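Local coordinates for protein putative epimerase (Burkholderia cenocepacia, PDB 4LW8) that probably acts as an NAD(P)-dependent nucleotide-sugar epimerase or dehydratase in the biosynthesis of the lipopolysaccharide O-antigen of the outer membrane, at residues T24-F29 and C64-V69; T30-A35 and D58-Q63; N116-L121 and S129-A134. All coordinates share one frame; numbering follows the deposited sequence.

Interaction 1 of 3, residues T24-F29 and C64-V69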
loop_
_atom_site.group_PDB
_atom_site.type_symbol
_atom_site.label_atom_id
_atom_site.label_comp_id
_atom_site.label_asym_id
_atom_site.label_seq_id
_atom_site.Cartn_x
_atom_site.Cartn_y
_atom_site.Cartn_z
ATOM N N THR A 24 -6.978 14.269 14.517
ATOM C CA THR A 24 -6.201 13.217 15.150
ATOM C C THR A 24 -4.753 13.688 15.346
ATOM O O THR A 24 -4.228 14.436 14.530
ATOM C CB THR A 24 -6.220 11.918 14.340
ATOM O OG1 THR A 24 -5.595 12.138 13.064
ATOM C CG2 THR A 24 -7.665 11.424 14.161
ATOM N N GLY A 25 -4.114 13.252 16.432
ATOM C CA GLY A 25 -2.754 13.694 16.735
ATOM C C GLY A 25 -2.725 15.194 16.982
ATOM O O GLY A 25 -1.761 15.870 16.629
ATOM N N LEU A 26 -3.798 15.712 17.584
ATOM C CA LEU A 26 -3.961 17.147 17.808
ATOM C C LEU A 26 -2.815 17.782 18.608
ATOM O O LEU A 26 -2.448 18.934 18.343
ATOM C CB LEU A 26 -5.286 17.422 18.544
ATOM C CG LEU A 26 -5.608 18.863 18.963
ATOM C CD1 LEU A 26 -5.490 19.829 17.787
ATOM C CD2 LEU A 26 -7.001 18.946 19.563
ATOM N N THR A 27 -2.249 17.058 19.575
ATOM C CA THR A 27 -1.234 17.677 20.439
ATOM C C THR A 27 0.196 17.476 19.912
ATOM O O THR A 27 1.154 17.874 20.548
ATOM C CB THR A 27 -1.315 17.166 21.903
ATOM O OG1 THR A 27 -1.130 15.746 21.939
ATOM C CG2 THR A 27 -2.681 17.516 22.510
ATOM N N GLY A 28 0.346 16.880 18.734
ATOM C CA GLY A 28 1.678 16.775 18.157
ATOM C C GLY A 28 2.118 18.117 17.586
ATOM O O GLY A 28 1.388 19.115 17.669
ATOM N N PHE A 29 3.307 18.136 16.999
ATOM C CA PHE A 29 3.879 19.341 16.409
ATOM C C PHE A 29 2.940 20.035 15.417
ATOM O O PHE A 29 2.596 21.195 15.596
ATOM C CB PHE A 29 5.193 18.985 15.713
ATOM C CG PHE A 29 5.711 20.056 14.792
ATOM C CD1 PHE A 29 6.073 21.301 15.285
ATOM C CD2 PHE A 29 5.884 19.797 13.439
ATOM C CE1 PHE A 29 6.561 22.274 14.444
ATOM C CE2 PHE A 29 6.367 20.762 12.598
ATOM C CZ PHE A 29 6.710 22.006 13.098
ATOM N N CYS A 64 -9.176 23.387 23.498
ATOM C CA CYS A 64 -9.422 22.176 22.723
ATOM C C CYS A 64 -10.037 21.086 23.584
ATOM O O CYS A 64 -9.703 20.958 24.758
ATOM C CB CYS A 64 -8.127 21.672 22.092
ATOM S SG CYS A 64 -7.431 22.829 20.905
ATOM N N THR A 65 -10.945 20.313 23.001
ATOM C CA THR A 65 -11.510 19.161 23.683
ATOM C C THR A 65 -10.671 17.938 23.282
ATOM O O THR A 65 -10.636 17.568 22.115
ATOM C CB THR A 65 -12.992 18.951 23.325
ATOM O OG1 THR A 65 -13.751 20.106 23.706
ATOM C CG2 THR A 65 -13.552 17.724 24.041
ATOM N N LEU A 66 -9.976 17.343 24.251
ATOM C CA LEU A 66 -9.024 16.263 23.992
ATOM C C LEU A 66 -9.585 14.916 24.399
ATOM O O LEU A 66 -9.859 14.689 25.572
ATOM C CB LEU A 66 -7.715 16.518 24.750
ATOM C CG LEU A 66 -7.060 17.873 24.482
ATOM C CD1 LEU A 66 -5.778 18.010 25.280
ATOM C CD2 LEU A 66 -6.773 18.014 23.015
ATOM N N LEU A 67 -9.729 14.010 23.439
ATOM C CA LEU A 67 -10.290 12.691 23.715
ATOM C C LEU A 67 -9.210 11.583 23.676
ATOM O O LEU A 67 -8.554 11.391 22.658
ATOM C CB LEU A 67 -11.409 12.384 22.707
ATOM C CG LEU A 67 -12.550 13.408 22.528
ATOM C CD1 LEU A 67 -13.568 12.903 21.496
ATOM C CD2 LEU A 67 -13.242 13.724 23.840
ATOM N N PRO A 68 -9.011 10.859 24.789
ATOM C CA PRO A 68 -8.003 9.793 24.745
ATOM C C PRO A 68 -8.485 8.627 23.885
ATOM O O PRO A 68 -9.398 7.892 24.273
ATOM C CB PRO A 68 -7.847 9.375 26.219
ATOM C CG PRO A 68 -8.545 10.440 27.018
ATOM C CD PRO A 68 -9.609 10.994 26.125
ATOM N N VAL A 69 -7.875 8.481 22.715
ATOM C CA VAL A 69 -8.240 7.448 21.753
ATOM C C VAL A 69 -7.002 6.821 21.100
ATOM O O VAL A 69 -6.156 7.517 20.549
ATOM C CB VAL A 69 -9.160 8.005 20.616
ATOM C CG1 VAL A 69 -9.586 6.886 19.731
ATOM C CG2 VAL A 69 -10.383 8.718 21.189
#
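Cys-64 opens the contact against Leu-26. Its CB lies 3.9 Å from Leu-26 CD2, and its SG stands only slightly farther from the same methyl. The Cys-64 side chain also touches Gln-39 of helix 29-40. Thr-65 points away from residues 24-29. Its backbone pairs with Val-45 and Gly-47, which ties strand 65-68 in parallel to strand 44-49. Leu-66 comes next and carries most of the packing on this strand. It leaves the strand at an angle to the loop, and its two methyls make the contact. Leu-66 CD2 meets Leu-26 CD2 at 3.6 Å, and the two side chains cross at about a right angle. In Leu-26, chi1 (176°) sets CG anti to the backbone N, and chi2 then leaves CD2 as the methyl that meets Leu-66. Both Leu-66 methyls also brush Thr-27: CD1 and CD2 each lie 4.2 Å from Thr-27 CG2. Leu-66 also touches Pro-56. Leu-67 continues the parallel pairing with strand 44-49, while its side chain packs on Ala-80 of helix 74-84. No hydrogen bond crosses between the two segments, so the contact is purely apolar. The loop has its own bond: Gly-28 N donates to Gly-25 O at 3.1 Å and closes a type I beta turn with Leu-26 and Thr-27 at its corners. The sequence from Thr-24 to Gly-31 reads TGLTGFTG, the glycine-rich TGxxGxxG motif of Rossmann dinucleotide-binding domains in the extended short-chain dehydrogenase/reductase family.

Interaction 2 of 3, residues T30-A35 and D58-Q63; sequences TGRYMA and DPAFAQ
Arg-32 and Ala-60 bring the two backbones closest, with their CA atoms 6.6 Å apart. Residues 30-35 are a turn and a half of helix 29-40. Residues 59-61 form a short 3-10 turn in the loop before strand 65-68. Ala-60 CB packs 3.9 Å from Arg-32 CG. The tip of the Phe-61 ring presses on the root of the same side chain, with CZ 3.6 Å from Arg-32 CB. This helix follows the glycine-rich loop of the Rossmann fold, and Gly-31 is the last glycine of that motif. The Arg-32 chain runs out extended and then bends at chi3 (73°), which brings the guanidinium over to Asp-58. NH1 and Asp-58 OD2 form a salt bridge at 2.6 Å. As a hydrogen bond it is weak, because the N-H...O angle is just 125°. The carboxylate is turned 80° from the guanidinium plane. The other oxygen, Asp-58 OD1, accepts from Ala-60 N at 3.0 Å, on its anti side, and so makes an Asx turn. That bond would limit rotation of the carboxylate. Arg-32 NH2 has a second partner, the carbonyl of Val-191, which also accepts from Tyr-33 OH.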
loop_
_atom_site.group_PDB
_atom_site.type_symbol
_atom_site.label_atom_id
_atom_site.label_comp_id
_atom_site.label_asym_id
_atom_site.label_seq_id
_atom_site.Cartn_x
_atom_site.Cartn_y
_atom_site.Cartn_z
ATOM N N THR A 30 2.509 19.320 14.389
ATOM C CA THR A 30 1.651 19.899 13.356
ATOM C C THR A 30 0.276 20.260 13.913
ATOM O O THR A 30 -0.281 21.313 13.599
ATOM C CB THR A 30 1.489 18.925 12.179
ATOM O OG1 THR A 30 2.790 18.613 11.653
ATOM C CG2 THR A 30 0.640 19.548 11.082
ATOM N N GLY A 31 -0.248 19.390 14.767
ATOM C CA GLY A 31 -1.556 19.590 15.374
ATOM C C GLY A 31 -1.686 20.898 16.137
ATOM O O GLY A 31 -2.722 21.541 16.096
ATOM N N ARG A 32 -0.630 21.300 16.826
ATOM C CA ARG A 32 -0.666 22.543 17.598
ATOM C C ARG A 32 -0.965 23.748 16.707
ATOM O O ARG A 32 -1.725 24.633 17.082
ATOM C CB ARG A 32 0.647 22.757 18.348
ATOM C CG ARG A 32 0.721 24.116 19.021
ATOM C CD ARG A 32 1.807 24.184 20.069
ATOM N NE ARG A 32 3.138 24.220 19.476
ATOM C CZ ARG A 32 4.182 24.839 20.015
ATOM N NH1 ARG A 32 4.053 25.503 21.159
ATOM N NH2 ARG A 32 5.355 24.809 19.400
ATOM N N TYR A 33 -0.327 23.787 15.545
ATOM C CA TYR A 33 -0.572 24.829 14.559
ATOM C C TYR A 33 -1.914 24.651 13.817
ATOM O O TYR A 33 -2.569 25.633 13.488
ATOM C CB TYR A 33 0.599 24.873 13.584
ATOM C CG TYR A 33 1.866 25.295 14.292
ATOM C CD1 TYR A 33 2.138 26.635 14.536
ATOM C CD2 TYR A 33 2.768 24.348 14.762
ATOM C CE1 TYR A 33 3.282 27.021 15.201
ATOM C CE2 TYR A 33 3.927 24.727 15.419
ATOM C CZ TYR A 33 4.169 26.066 15.643
ATOM O OH TYR A 33 5.300 26.460 16.310
ATOM N N MET A 34 -2.322 23.409 13.557
ATOM C CA MET A 34 -3.603 23.157 12.895
ATOM C C MET A 34 -4.741 23.669 13.773
ATOM O O MET A 34 -5.741 24.218 13.289
ATOM C CB MET A 34 -3.799 21.661 12.612
ATOM C CG MET A 34 -4.921 21.372 11.616
ATOM S SD MET A 34 -4.518 21.964 9.963
ATOM C CE MET A 34 -5.869 23.115 9.663
ATOM N N ALA A 35 -4.570 23.496 15.077
ATOM C CA ALA A 35 -5.558 23.953 16.044
ATOM C C ALA A 35 -5.765 25.471 15.945
ATOM O O ALA A 35 -6.898 25.944 15.838
ATOM C CB ALA A 35 -5.135 23.551 17.446
ATOM N N ASP A 58 0.934 23.017 27.019
ATOM C CA ASP A 58 0.858 24.130 26.069
ATOM C C ASP A 58 -0.498 24.843 26.067
ATOM O O ASP A 58 -1.537 24.211 25.900
ATOM C CB ASP A 58 1.175 23.620 24.666
ATOM C CG ASP A 58 1.650 24.719 23.735
ATOM O OD1 ASP A 58 1.010 25.787 23.652
ATOM O OD2 ASP A 58 2.687 24.512 23.087
ATOM N N PRO A 59 -0.482 26.173 26.233
ATOM C CA PRO A 59 -1.696 26.996 26.262
ATOM C C PRO A 59 -2.486 26.965 24.961
ATOM O O PRO A 59 -3.640 27.380 24.949
ATOM C CB PRO A 59 -1.152 28.404 26.503
ATOM C CG PRO A 59 0.176 28.184 27.159
ATOM C CD PRO A 59 0.727 26.979 26.478
ATOM N N ALA A 60 -1.865 26.507 23.881
ATOM C CA ALA A 60 -2.542 26.414 22.595
ATOM C C ALA A 60 -3.707 25.431 22.647
ATOM O O ALA A 60 -4.620 25.492 21.818
ATOM C CB ALA A 60 -1.558 26.001 21.510
ATOM N N PHE A 61 -3.673 24.526 23.621
ATOM C CA PHE A 61 -4.693 23.489 23.730
ATOM C C PHE A 61 -5.740 23.802 24.799
ATOM O O PHE A 61 -6.586 22.962 25.108
ATOM C CB PHE A 61 -4.033 22.143 24.006
ATOM C CG PHE A 61 -3.050 21.746 22.953
ATOM C CD1 PHE A 61 -3.467 21.518 21.657
ATOM C CD2 PHE A 61 -1.702 21.644 23.244
ATOM C CE1 PHE A 61 -2.563 21.178 20.679
ATOM C CE2 PHE A 61 -0.797 21.302 22.267
ATOM C CZ PHE A 61 -1.229 21.070 20.985
ATOM N N ALA A 62 -5.691 25.013 25.349
ATOM C CA ALA A 62 -6.557 25.374 26.466
ATOM C C ALA A 62 -8.035 25.310 26.071
ATOM O O ALA A 62 -8.880 24.955 26.880
ATOM C CB ALA A 62 -6.205 26.759 26.984
ATOM N N GLN A 63 -8.347 25.631 24.823
ATOM C CA GLN A 63 -9.734 25.598 24.372
ATOM C C GLN A 63 -10.044 24.392 23.480
ATOM O O GLN A 63 -11.051 24.376 22.777
ATOM C CB GLN A 63 -10.067 26.887 23.635
ATOM C CG GLN A 63 -10.048 28.108 24.533
ATOM C CD GLN A 63 -10.386 29.382 23.793
ATOM O OE1 GLN A 63 -11.278 30.130 24.202
ATOM N NE2 GLN A 63 -9.665 29.647 22.702
#

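Interaction 3 of 3, residues N116-L121 and S129-A134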
loop_
_atom_site.group_PDB
_atom_site.type_symbol
_atom_site.label_atom_id
_atom_site.label_comp_id
_atom_site.label_asym_id
_atom_site.label_seq_id
_atom_site.Cartn_x
_atom_site.Cartn_y
_atom_site.Cartn_z
ATOM N N ASN A 116 -9.922 2.893 10.532
ATOM C CA ASN A 116 -10.806 3.010 11.688
ATOM C C ASN A 116 -11.445 4.380 11.786
ATOM O O ASN A 116 -12.630 4.490 12.106
ATOM C CB ASN A 116 -10.062 2.719 12.982
ATOM C CG ASN A 116 -9.678 1.269 13.111
ATOM O OD1 ASN A 116 -10.215 0.413 12.418
ATOM N ND2 ASN A 116 -8.762 0.981 14.017
ATOM N N LEU A 117 -10.660 5.416 11.507
ATOM C CA LEU A 117 -11.176 6.785 11.489
ATOM C C LEU A 117 -12.274 6.963 10.434
ATOM O O LEU A 117 -13.323 7.536 10.721
ATOM C CB LEU A 117 -10.050 7.792 11.229
ATOM C CG LEU A 117 -10.506 9.229 10.941
ATOM C CD1 LEU A 117 -11.203 9.863 12.171
ATOM C CD2 LEU A 117 -9.317 10.091 10.476
ATOM N N LEU A 118 -12.018 6.493 9.209
ATOM C CA LEU A 118 -12.979 6.646 8.119
ATOM C C LEU A 118 -14.262 5.880 8.423
ATOM O O LEU A 118 -15.357 6.393 8.194
ATOM C CB LEU A 118 -12.363 6.183 6.775
ATOM C CG LEU A 118 -11.128 6.993 6.346
ATOM C CD1 LEU A 118 -10.501 6.426 5.094
ATOM C CD2 LEU A 118 -11.457 8.483 6.135
ATOM N N ALA A 119 -14.138 4.663 8.960
ATOM C CA ALA A 119 -15.319 3.879 9.334
ATOM C C ALA A 119 -16.157 4.597 10.395
ATOM O O ALA A 119 -17.395 4.574 10.349
ATOM C CB ALA A 119 -14.912 2.477 9.834
ATOM N N ALA A 120 -15.478 5.217 11.358
ATOM C CA ALA A 120 -16.145 5.974 12.415
ATOM C C ALA A 120 -16.920 7.167 11.841
ATOM O O ALA A 120 -18.063 7.418 12.221
ATOM C CB ALA A 120 -15.127 6.446 13.451
ATOM N N LEU A 121 -16.297 7.899 10.922
ATOM C CA LEU A 121 -16.949 9.068 10.333
ATOM C C LEU A 121 -18.119 8.651 9.444
ATOM O O LEU A 121 -19.191 9.263 9.460
ATOM C CB LEU A 121 -15.939 9.899 9.539
ATOM C CG LEU A 121 -14.749 10.422 10.365
ATOM C CD1 LEU A 121 -13.688 11.007 9.450
ATOM C CD2 LEU A 121 -15.254 11.487 11.339
ATOM N N SER A 129 -18.267 17.540 6.230
ATOM C CA SER A 129 -18.235 18.181 4.914
ATOM C C SER A 129 -16.852 18.060 4.268
ATOM O O SER A 129 -16.699 18.218 3.052
ATOM C CB SER A 129 -18.624 19.661 5.023
ATOM O OG SER A 129 -19.879 19.829 5.652
ATOM N N ALA A 130 -15.834 17.797 5.086
ATOM C CA ALA A 130 -14.466 17.678 4.573
ATOM C C ALA A 130 -13.596 16.831 5.496
ATOM O O ALA A 130 -13.558 17.057 6.714
ATOM C CB ALA A 130 -13.851 19.047 4.385
ATOM N N VAL A 131 -12.917 15.852 4.907
ATOM C CA VAL A 131 -11.993 14.983 5.619
ATOM C C VAL A 131 -10.617 15.084 4.959
ATOM O O VAL A 131 -10.418 14.586 3.874
ATOM C CB VAL A 131 -12.476 13.525 5.598
ATOM C CG1 VAL A 131 -11.523 12.607 6.387
ATOM C CG2 VAL A 131 -13.902 13.435 6.132
ATOM N N LEU A 132 -9.675 15.740 5.619
ATOM C CA LEU A 132 -8.347 15.938 5.063
ATOM C C LEU A 132 -7.387 14.927 5.662
ATOM O O LEU A 132 -7.197 14.886 6.874
ATOM C CB LEU A 132 -7.837 17.353 5.348
ATOM C CG LEU A 132 -6.423 17.670 4.843
ATOM C CD1 LEU A 132 -6.327 17.580 3.310
ATOM C CD2 LEU A 132 -5.990 19.032 5.328
ATOM N N LEU A 133 -6.785 14.104 4.818
ATOM C CA LEU A 133 -5.812 13.138 5.300
ATOM C C LEU A 133 -4.400 13.613 4.970
ATOM O O LEU A 133 -4.112 13.987 3.834
ATOM C CB LEU A 133 -6.077 11.771 4.683
ATOM C CG LEU A 133 -7.535 11.299 4.804
ATOM C CD1 LEU A 133 -7.741 9.964 4.135
ATOM C CD2 LEU A 133 -7.969 11.207 6.246
ATOM N N ALA A 134 -3.515 13.594 5.957
ATOM C CA ALA A 134 -2.131 13.963 5.696
ATOM C C ALA A 134 -1.350 12.741 5.247
ATOM O O ALA A 134 -1.027 11.875 6.048
ATOM C CB ALA A 134 -1.491 14.599 6.947
#
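Val-131 projects from strand 130-134 into the groove between Leu-118 and Leu-121 on helix 103-122. Its CG1 methyl is the bump shared by both leucines. It lies 4.1 Å from Leu-118 CD2 and 4.1 Å from Leu-121 CD1. Leu-121 and Val-131 meet tip to tip, and Leu-121 CD1 reaches both valine methyls. Chi1 of Val-131 (-178°) sets CG1 anti to the backbone N and CG2 anti to the carbonyl carbon, which presents the fork to the helix. Leu-118 comes in at a slant. Its CA-CB bond does not aim at the strand, yet its CD2 sits over the hollow between Val-131 and Leu-133, with Leu-133 CD2 at 4.4 Å. The two surfaces thus fit loosely: one valine between two leucines on the helix, and one leucine over two residues on the strand. Val-131 and Leu-133 lie on the same face of the strand because they are two residues apart. The axes of helix segment 116-121 and strand 130-134 run antiparallel (177°), 11.4 Å apart at their closest. Helix 103-122 links the parallel strands 88-91 and 130-134, so this is the second half of a beta-alpha-beta crossover, the building unit of the Rossmann fold. Leu-178 touches Leu-118 and Leu-121, and Trp-174 touches Leu-118. Leu-121 also packs on Val-89 of the neighbouring strand. On the opposite face of the sheet, Leu-132 meets Tyr-234 and Ile-238 of helix 227-240.

Interactions 1 and 2 are neighbours, with centres about 9 Å apart. Leu-26 lies against Ala-35, and Phe-61 against Thr-27, so the glycine-rich loop, the start of helix 29-40 and the loop before strand 65-68 form one packed unit. Both are partly buried. Interaction 1 is apolar. Interaction 2, between helix 29-40 and a loop, adds a salt bridge to its packing. Interaction 3 is fully buried and purely aliphatic, between a helix and an inner strand of the same sheet that holds strand 65-68. It lies about 15 Å from interaction 1 between centres. Thr-24 CG2 and Leu-117 CD2, 4.3 Å apart, link the two. Interactions 2 and 3 do not touch.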